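Local coordinates for protein crossover junction endodeoxyribonuclease Hjc (Sulfolobus solfataricus, PDB 4TKD) that cuts four-way DNA (Holliday) junctions with paired, magnesium-dependent nicks in opposing strands, resolving recombination intermediates into products that can be ligated, at residues C[40-45]-C[54-59]; C[66-71]-C[106-111]. All coordinates share one frame; numbering follows the deposited sequence. Where two conformers were deposited one is given.

Contact 1: residues C[40-45]-C[54-59]; sequences IPDIIA and IEMKSR
D42 and E55, the acidic pair of the PD-(D/E)XK nuclease core, meet here with their side chains crossing at about a right angle. Their carboxylate planes are nearly parallel, 8° apart, and D42 OD2 lies 3.4 Å from E55 OE1. Two acidic oxygens this close would be consistent with a cation between them, and both residues are inferred magnesium ligands; the third, E12 on helix 10-21, touches D42 from the same chain. Each carboxylate takes a backbone N-H from the opposite segment. D42 OD2 takes the N-H of M56 at 2.7 Å through its anti lone pair. E55 OE1, met nearly along its C-O axis, receives the N-H of D42 at 3.1 Å. E55 gets there by turning CG anti to its backbone N (chi1 -167°) and then bending at chi2, which brings OE1 to D42 N and close to P41 CA. With an alanine here, the D42 N-H would probably lose its carboxylate acceptor, and the inferred magnesium site one of its ligands. Next to the acids, the hairpin of strands 43-47 and 50-58 begins with a classic beta bulge, D42 and I43 both facing I54. I43 and I54 form an antiparallel hydrogen-bonded pair, their CB atoms 4.0 Å apart, and the I43 CD1 tip reaches M56 SD, on the side covered by I15 of helix 10-21. K57, predicted to stabilise the transition state, curls back so that NZ donates to M56 O at 3.0 Å. A water bridges E55 to the loop, donating to both E55 OE2 and I40 O at 2.6 Å.

Contact 2: residues C[66-71]-C[106-111]; sequences VRREQA and TETGNY
N110 reaches across to the first turn of helix 68-81, where its OD1 accepts the backbone N-H of R68 at 2.9 Å. The donor lies in the amide plane and on a lone pair of OD1, with an N-H...O angle of 158°. N110 has CG anti to its carbonyl carbon (chi1 -57°), which swings the amide over to the helix start just after the N-cap residue R67. The R67 side chain runs alongside that of N110, pointing the same way, its CD 3.8 Å from OD1. R68 answers in the other direction: its extended chain passes over the carbonyl of G109, CB 3.5 Å from G109 O, and bends at chi3 to bring NH1 to T108 O at 3.0 Å. That bond is less straight, with the oxygen at the edge of the guanidinium but tilted 24° from its plane. Further in, V66 and Y111 form an antiparallel hydrogen-bonded pair with both backbone bonds made, N to O in each direction, joining strand 64-66 to strand 111-113. The Y111 ring meets the helix at A71, whose CB approaches CD1 obliquely at 3.4 Å. Behind this shell, a type I turn from T106 to G109 shapes the loop, closed by G109 N to T106 O, while T106 N bonds to N110 O. G109 has a positive phi, and a CB there would run into R68 CD. L103 packs on V66 and Y111. Because the first-turn N-H groups of a helix have no acceptor within the helix, the amide oxygen of N110 supplies one to R68, and its partial negative charge probably suits the positive end of the helix dipole.

How the contacts relate
Contact 1 is buried near the centre of the chain, within the five-stranded mixed sheet; the centre of contact 2 is about 15 Å from the centre of the chain, partly buried, where the small three-stranded sheet meets the start of helix 68-81. Both use an antiparallel backbone pair, but contact 1 adds clustered carboxylates at the inferred metal site, while contact 2 relies on an amide, an arginine and a tight turn. The two meet through Q70, which comes close to E55 at NE2 and to K57 at OE1, and through V66 packing on K57. The helix begun in contact 2 also sends F77 against P41 and I44.

Contact 1: residues C[40-45]-C[54-59]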
ATOM      1  N   ILE C  40      -5.054  -6.386 -18.978  1.00 34.92           N
ATOM      2  CA  ILE C  40      -4.402  -5.101 -18.771  1.00 31.75           C
ATOM      3  C   ILE C  40      -5.475  -4.138 -18.311  1.00 32.00           C
ATOM      4  O   ILE C  40      -6.543  -4.082 -18.935  1.00 30.81           O
ATOM      5  CB  ILE C  40      -3.720  -4.642 -20.107  1.00 34.16           C
ATOM      6  CG1 ILE C  40      -2.520  -5.579 -20.481  1.00 35.39           C
ATOM      7  CG2 ILE C  40      -3.261  -3.171 -20.065  1.00 30.67           C
ATOM      8  CD1 ILE C  40      -2.064  -5.457 -21.912  1.00 46.02           C
ATOM      9  N   PRO C  41      -5.240  -3.346 -17.244  1.00 28.93           N
ATOM     10  CA  PRO C  41      -6.248  -2.322 -16.858  1.00 28.56           C
ATOM     11  C   PRO C  41      -6.628  -1.384 -18.022  1.00 31.68           C
ATOM     12  O   PRO C  41      -5.775  -1.052 -18.855  1.00 28.72           O
ATOM     13  CB  PRO C  41      -5.557  -1.568 -15.716  1.00 29.95           C
ATOM     14  CG  PRO C  41      -4.525  -2.536 -15.194  1.00 32.83           C
ATOM     15  CD  PRO C  41      -4.032  -3.257 -16.398  1.00 28.72           C
ATOM     16  N   ASP C  42      -7.924  -0.999 -18.104  1.00 29.41           N
ATOM     17  CA  ASP C  42      -8.504  -0.129 -19.145  1.00 29.50           C
ATOM     18  C   ASP C  42      -7.784   1.169 -19.298  1.00 35.30           C
ATOM     19  O   ASP C  42      -7.610   1.631 -20.424  1.00 35.55           O
ATOM     20  CB  ASP C  42     -10.006   0.139 -18.901  1.00 31.31           C
ATOM     21  CG  ASP C  42     -10.845  -1.114 -19.023  1.00 42.30           C
ATOM     22  OD1 ASP C  42     -10.655  -1.864 -20.004  1.00 45.68           O
ATOM     23  OD2 ASP C  42     -11.688  -1.348 -18.139  1.00 40.62           O
ATOM     24  N   ILE C  43      -7.372   1.765 -18.172  1.00 31.67           N
ATOM     25  CA  ILE C  43      -6.680   3.042 -18.161  1.00 30.83           C
ATOM     26  C   ILE C  43      -5.458   2.932 -17.285  1.00 34.50           C
ATOM     27  O   ILE C  43      -5.544   2.466 -16.134  1.00 34.04           O
ATOM     28  CB  ILE C  43      -7.604   4.189 -17.666  1.00 34.39           C
ATOM     29  CG1 ILE C  43      -8.879   4.350 -18.536  1.00 34.48           C
ATOM     30  CG2 ILE C  43      -6.830   5.520 -17.558  1.00 35.71           C
ATOM     31  CD1 ILE C  43     -10.013   5.194 -17.868  1.00 36.59           C
ATOM     32  N   ILE C  44      -4.323   3.376 -17.834  1.00 29.27           N
ATOM     33  CA  ILE C  44      -3.072   3.445 -17.114  1.00 29.24           C
ATOM     34  C   ILE C  44      -2.681   4.907 -17.155  1.00 33.33           C
ATOM     35  O   ILE C  44      -2.529   5.473 -18.234  1.00 33.31           O
ATOM     36  CB  ILE C  44      -1.976   2.513 -17.695  1.00 31.16           C
ATOM     37  CG1 ILE C  44      -2.380   1.052 -17.535  1.00 31.02           C
ATOM     38  CG2 ILE C  44      -0.619   2.765 -17.020  1.00 29.47           C
ATOM     39  CD1 ILE C  44      -1.693   0.125 -18.512  1.00 34.68           C
ATOM     40  N   ALA C  45      -2.581   5.530 -15.986  1.00 29.58           N
ATOM     41  CA  ALA C  45      -2.214   6.935 -15.890  1.00 28.89           C
ATOM     42  C   ALA C  45      -0.940   7.060 -15.080  1.00 31.81           C
ATOM     43  O   ALA C  45      -0.815   6.464 -14.014  1.00 30.35           O
ATOM     44  CB  ALA C  45      -3.338   7.737 -15.261  1.00 29.56           C
ATOM     45  N   ILE C  54      -7.012   1.976 -13.753  1.00 26.03           N
ATOM     46  CA  ILE C  54      -8.471   1.999 -13.651  1.00 26.23           C
ATOM     47  C   ILE C  54      -9.113   0.941 -14.534  1.00 32.69           C
ATOM     48  O   ILE C  54      -8.858   0.907 -15.736  1.00 34.33           O
ATOM     49  CB  ILE C  54      -9.000   3.446 -13.965  1.00 29.40           C
ATOM     50  CG1 ILE C  54      -8.430   4.490 -12.968  1.00 29.97           C
ATOM     51  CG2 ILE C  54     -10.535   3.496 -13.967  1.00 30.43           C
ATOM     52  CD1 ILE C  54      -8.317   5.883 -13.513  1.00 40.64           C
ATOM     53  N   GLU C  55      -9.962   0.098 -13.935  1.00 30.11           N
ATOM     54  CA  GLU C  55     -10.745  -0.910 -14.640  1.00 30.95           C
ATOM     55  C   GLU C  55     -12.194  -0.415 -14.704  1.00 39.18           C
ATOM     56  O   GLU C  55     -12.799  -0.160 -13.660  1.00 38.31           O
ATOM     57  CB  GLU C  55     -10.647  -2.299 -13.965  1.00 31.72           C
ATOM     58  CG  GLU C  55     -11.182  -3.438 -14.835  1.00 35.72           C
ATOM     59  CD  GLU C  55     -10.406  -3.804 -16.084  1.00 53.42           C
ATOM     60  OE1 GLU C  55      -9.394  -3.140 -16.410  1.00 29.81           O
ATOM     61  OE2 GLU C  55     -10.806  -4.787 -16.739  1.00 54.66           O
ATOM     62  N   MET C  56     -12.717  -0.207 -15.926  1.00 39.55           N
ATOM     63  CA  MET C  56     -14.074   0.296 -16.143  1.00 41.07           C
ATOM     64  C   MET C  56     -15.058  -0.819 -15.980  1.00 47.10           C
ATOM     65  O   MET C  56     -14.867  -1.897 -16.564  1.00 48.45           O
ATOM     66  CB  MET C  56     -14.247   0.904 -17.543  1.00 43.95           C
ATOM     67  CG  MET C  56     -13.423   2.158 -17.821  1.00 47.92           C
ATOM     68  SD  MET C  56     -13.533   3.470 -16.567  1.00 53.13           S
ATOM     69  CE  MET C  56     -15.290   3.894 -16.643  1.00 49.42           C
ATOM     70  N   LYS C  57     -16.113  -0.584 -15.203  1.00 43.32           N
ATOM     71  CA  LYS C  57     -17.156  -1.584 -14.995  1.00 44.00           C
ATOM     72  C   LYS C  57     -18.511  -0.926 -14.755  1.00 50.45           C
ATOM     73  O   LYS C  57     -18.580   0.094 -14.076  1.00 49.63           O
ATOM     74  CB  LYS C  57     -16.797  -2.539 -13.838  1.00 45.89           C
ATOM     75  CG  LYS C  57     -15.850  -3.684 -14.200  1.00 52.76           C
ATOM     76  CD  LYS C  57     -16.483  -4.705 -15.139  1.00 59.13           C
ATOM     77  CE  LYS C  57     -15.462  -5.610 -15.766  1.00 62.91           C
ATOM     78  NZ  LYS C  57     -14.671  -4.926 -16.825  1.00 80.90           N
ATOM     79  N   SER C  58     -19.582  -1.517 -15.306  1.00 49.54           N
ATOM     80  CA  SER C  58     -20.948  -1.007 -15.159  1.00 50.23           C
ATOM     81  C   SER C  58     -21.664  -1.525 -13.905  1.00 56.17           C
ATOM     82  O   SER C  58     -21.370  -2.635 -13.436  1.00 55.16           O
ATOM     83  CB  SER C  58     -21.770  -1.314 -16.408  1.00 53.41           C
ATOM     84  OG  SER C  58     -21.889  -2.711 -16.610  1.00 60.45           O
ATOM     85  N   ARG C  59     -22.591  -0.698 -13.359  1.00 55.40           N
ATOM     86  CA  ARG C  59     -23.450  -1.019 -12.211  1.00 56.85           C
ATOM     87  C   ARG C  59     -24.659  -1.800 -12.745  1.00 64.46           C
ATOM     88  O   ARG C  59     -25.396  -1.293 -13.595  1.00 64.38           O
ATOM     89  CB  ARG C  59     -23.914   0.258 -11.494  1.00 57.12           C
ATOM     90  CG  ARG C  59     -23.044   0.633 -10.320  1.00 72.30           C
ATOM     91  CD  ARG C  59     -23.828   0.703  -9.023  1.00 87.71           C
ATOM     92  NE  ARG C  59     -23.013   1.254  -7.939  1.00101.07           N
ATOM     93  CZ  ARG C  59     -22.358   0.526  -7.039  1.00117.40           C
ATOM     94  NH1 ARG C  59     -22.430  -0.799  -7.065  1.00104.36           N
ATOM     95  NH2 ARG C  59     -21.630   1.120  -6.102  1.00105.84           N
TER
HETATM   96  O   HOH W   1      -9.060  -4.872 -18.726  1.00 44.51           O

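Contact 2: residues C[66-71]-C[106-111]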
ATOM      1  N   VAL C  66     -16.697  -8.357 -11.044  1.00 35.02           N
ATOM      2  CA  VAL C  66     -15.448  -8.552 -11.771  1.00 32.06           C
ATOM      3  C   VAL C  66     -15.164 -10.063 -11.733  1.00 33.80           C
ATOM      4  O   VAL C  66     -14.983 -10.618 -10.659  1.00 33.17           O
ATOM      5  CB  VAL C  66     -14.257  -7.703 -11.237  1.00 34.78           C
ATOM      6  CG1 VAL C  66     -13.072  -7.790 -12.189  1.00 34.33           C
ATOM      7  CG2 VAL C  66     -14.653  -6.243 -11.016  1.00 34.06           C
ATOM      8  N   ARG C  67     -15.187 -10.726 -12.897  1.00 30.46           N
ATOM      9  CA  ARG C  67     -14.924 -12.161 -13.031  1.00 31.62           C
ATOM     10  C   ARG C  67     -13.523 -12.505 -12.520  1.00 33.59           C
ATOM     11  O   ARG C  67     -12.583 -11.747 -12.744  1.00 31.10           O
ATOM     12  CB  ARG C  67     -15.099 -12.630 -14.498  1.00 35.41           C
ATOM     13  CG  ARG C  67     -16.436 -13.315 -14.807  1.00 50.71           C
ATOM     14  CD  ARG C  67     -16.369 -14.836 -14.653  1.00 74.31           C
ATOM     15  NE  ARG C  67     -17.631 -15.471 -15.025  1.00 85.01           N
ATOM     16  CZ  ARG C  67     -17.802 -16.249 -16.092  1.00 91.43           C
ATOM     17  NH1 ARG C  67     -16.777 -16.532 -16.889  1.00 63.78           N
ATOM     18  NH2 ARG C  67     -18.994 -16.767 -16.357  1.00 80.34           N
ATOM     19  N   ARG C  68     -13.403 -13.645 -11.824  1.00 31.87           N
ATOM     20  CA  ARG C  68     -12.172 -14.173 -11.251  1.00 31.79           C
ATOM     21  C   ARG C  68     -10.892 -13.985 -12.091  1.00 33.68           C
ATOM     22  O   ARG C  68      -9.924 -13.425 -11.586  1.00 33.45           O
ATOM     23  CB  ARG C  68     -12.374 -15.650 -10.876  1.00 33.94           C
ATOM     24  CG  ARG C  68     -11.084 -16.396 -10.478  1.00 34.24           C
ATOM     25  CD  ARG C  68     -11.365 -17.802 -10.041  0.50 22.08           C
ATOM     26  NE  ARG C  68     -11.512 -18.676 -11.207  0.50 26.65           N
ATOM     27  CZ  ARG C  68     -12.673 -19.096 -11.696  0.50 42.44           C
ATOM     28  NH1 ARG C  68     -13.814 -18.765 -11.098  0.50 31.23           N
ATOM     29  NH2 ARG C  68     -12.703 -19.850 -12.787  0.50 30.55           N
ATOM     30  N   GLU C  69     -10.880 -14.477 -13.341  1.00 29.33           N
ATOM     31  CA  GLU C  69      -9.691 -14.422 -14.191  1.00 29.40           C
ATOM     32  C   GLU C  69      -9.308 -13.000 -14.560  1.00 34.20           C
ATOM     33  O   GLU C  69      -8.119 -12.691 -14.501  1.00 34.69           O
ATOM     34  CB  GLU C  69      -9.890 -15.314 -15.444  0.50 30.93           C
ATOM     35  CG  GLU C  69     -10.541 -16.679 -15.166  0.50 38.94           C
ATOM     36  CD  GLU C  69     -12.055 -16.811 -15.318  0.50 42.25           C
ATOM     37  OE1 GLU C  69     -12.495 -17.737 -16.041  0.50 34.80           O
ATOM     38  OE2 GLU C  69     -12.802 -16.037 -14.673  0.50 11.69           O
ATOM     39  N   GLN C  70     -10.304 -12.107 -14.824  1.00 31.05           N
ATOM     40  CA  GLN C  70     -10.054 -10.688 -15.093  1.00 30.16           C
ATOM     41  C   GLN C  70      -9.508 -10.014 -13.826  1.00 33.13           C
ATOM     42  O   GLN C  70      -8.487  -9.342 -13.896  1.00 32.22           O
ATOM     43  CB  GLN C  70     -11.332  -9.987 -15.563  1.00 31.75           C
ATOM     44  CG  GLN C  70     -11.184  -8.470 -15.744  1.00 42.40           C
ATOM     45  CD  GLN C  70     -12.461  -7.816 -16.179  1.00 63.00           C
ATOM     46  OE1 GLN C  70     -13.518  -7.979 -15.570  1.00 73.73           O
ATOM     47  NE2 GLN C  70     -12.379  -7.011 -17.201  1.00 47.28           N
ATOM     48  N   ALA C  71     -10.177 -10.211 -12.682  1.00 29.32           N
ATOM     49  CA  ALA C  71      -9.779  -9.647 -11.397  1.00 28.92           C
ATOM     50  C   ALA C  71      -8.361 -10.056 -11.032  1.00 33.08           C
ATOM     51  O   ALA C  71      -7.549  -9.177 -10.760  1.00 32.48           O
ATOM     52  CB  ALA C  71     -10.737 -10.092 -10.314  1.00 29.27           C
ATOM     53  N   THR C 106     -15.902 -13.461  -3.780  1.00 45.21           N
ATOM     54  CA  THR C 106     -17.011 -14.399  -3.645  1.00 44.97           C
ATOM     55  C   THR C 106     -16.427 -15.817  -3.513  1.00 51.39           C
ATOM     56  O   THR C 106     -15.221 -16.017  -3.702  1.00 50.57           O
ATOM     57  CB  THR C 106     -17.988 -14.316  -4.840  1.00 42.59           C
ATOM     58  OG1 THR C 106     -17.341 -14.771  -6.023  1.00 43.62           O
ATOM     59  CG2 THR C 106     -18.565 -12.952  -5.052  1.00 36.99           C
ATOM     60  N   GLU C 107     -17.309 -16.794  -3.238  1.00 50.04           N
ATOM     61  CA  GLU C 107     -17.058 -18.232  -3.078  1.00 50.67           C
ATOM     62  C   GLU C 107     -16.281 -18.820  -4.269  1.00 54.76           C
ATOM     63  O   GLU C 107     -15.453 -19.713  -4.074  1.00 55.62           O
ATOM     64  CB  GLU C 107     -18.396 -19.003  -2.935  1.00 52.12           C
ATOM     65  CG  GLU C 107     -19.525 -18.265  -2.227  1.00 67.77           C
ATOM     66  CD  GLU C 107     -20.201 -17.137  -2.990  1.00 99.82           C
ATOM     67  OE1 GLU C 107     -20.158 -15.982  -2.504  1.00 92.27           O
ATOM     68  OE2 GLU C 107     -20.729 -17.395  -4.098  1.00102.58           O
ATOM     69  N   THR C 108     -16.563 -18.326  -5.491  1.00 49.22           N
ATOM     70  CA  THR C 108     -15.946 -18.781  -6.745  1.00 49.10           C
ATOM     71  C   THR C 108     -14.699 -17.956  -7.167  1.00 50.78           C
ATOM     72  O   THR C 108     -14.066 -18.261  -8.185  1.00 50.50           O
ATOM     73  CB  THR C 108     -17.040 -19.022  -7.851  1.00 62.45           C
ATOM     74  OG1 THR C 108     -16.463 -18.933  -9.159  1.00 68.06           O
ATOM     75  CG2 THR C 108     -18.216 -18.027  -7.770  1.00 60.42           C
ATOM     76  N   GLY C 109     -14.361 -16.933  -6.386  1.00 46.17           N
ATOM     77  CA  GLY C 109     -13.206 -16.085  -6.668  1.00 45.25           C
ATOM     78  C   GLY C 109     -13.515 -14.818  -7.444  1.00 46.30           C
ATOM     79  O   GLY C 109     -12.593 -14.083  -7.806  1.00 44.80           O
ATOM     80  N   ASN C 110     -14.808 -14.543  -7.701  1.00 41.27           N
ATOM     81  CA  ASN C 110     -15.207 -13.303  -8.370  1.00 40.46           C
ATOM     82  C   ASN C 110     -15.152 -12.187  -7.353  1.00 42.19           C
ATOM     83  O   ASN C 110     -15.046 -12.443  -6.153  1.00 42.86           O
ATOM     84  CB  ASN C 110     -16.605 -13.395  -8.992  1.00 39.28           C
ATOM     85  CG  ASN C 110     -16.775 -14.507  -9.993  1.00 53.92           C
ATOM     86  OD1 ASN C 110     -15.959 -14.716 -10.903  1.00 38.01           O
ATOM     87  ND2 ASN C 110     -17.874 -15.220  -9.858  1.00 51.70           N
ATOM     88  N   TYR C 111     -15.193 -10.958  -7.829  1.00 36.89           N
ATOM     89  CA  TYR C 111     -15.109  -9.779  -6.986  1.00 35.99           C
ATOM     90  C   TYR C 111     -16.317  -8.902  -7.137  1.00 40.75           C
ATOM     91  O   TYR C 111     -16.778  -8.662  -8.258  1.00 39.71           O
ATOM     92  CB  TYR C 111     -13.803  -9.012  -7.264  1.00 35.68           C
ATOM     93  CG  TYR C 111     -12.589  -9.676  -6.656  1.00 35.24           C
ATOM     94  CD1 TYR C 111     -12.031 -10.815  -7.232  1.00 36.73           C
ATOM     95  CD2 TYR C 111     -12.018  -9.190  -5.486  1.00 36.19           C
ATOM     96  CE1 TYR C 111     -10.924 -11.444  -6.667  1.00 35.17           C
ATOM     97  CE2 TYR C 111     -10.910  -9.811  -4.910  1.00 37.60           C
ATOM     98  CZ  TYR C 111     -10.364 -10.936  -5.509  1.00 46.70           C
ATOM     99  OH  TYR C 111      -9.264 -11.534  -4.947  1.00 52.03           O
TER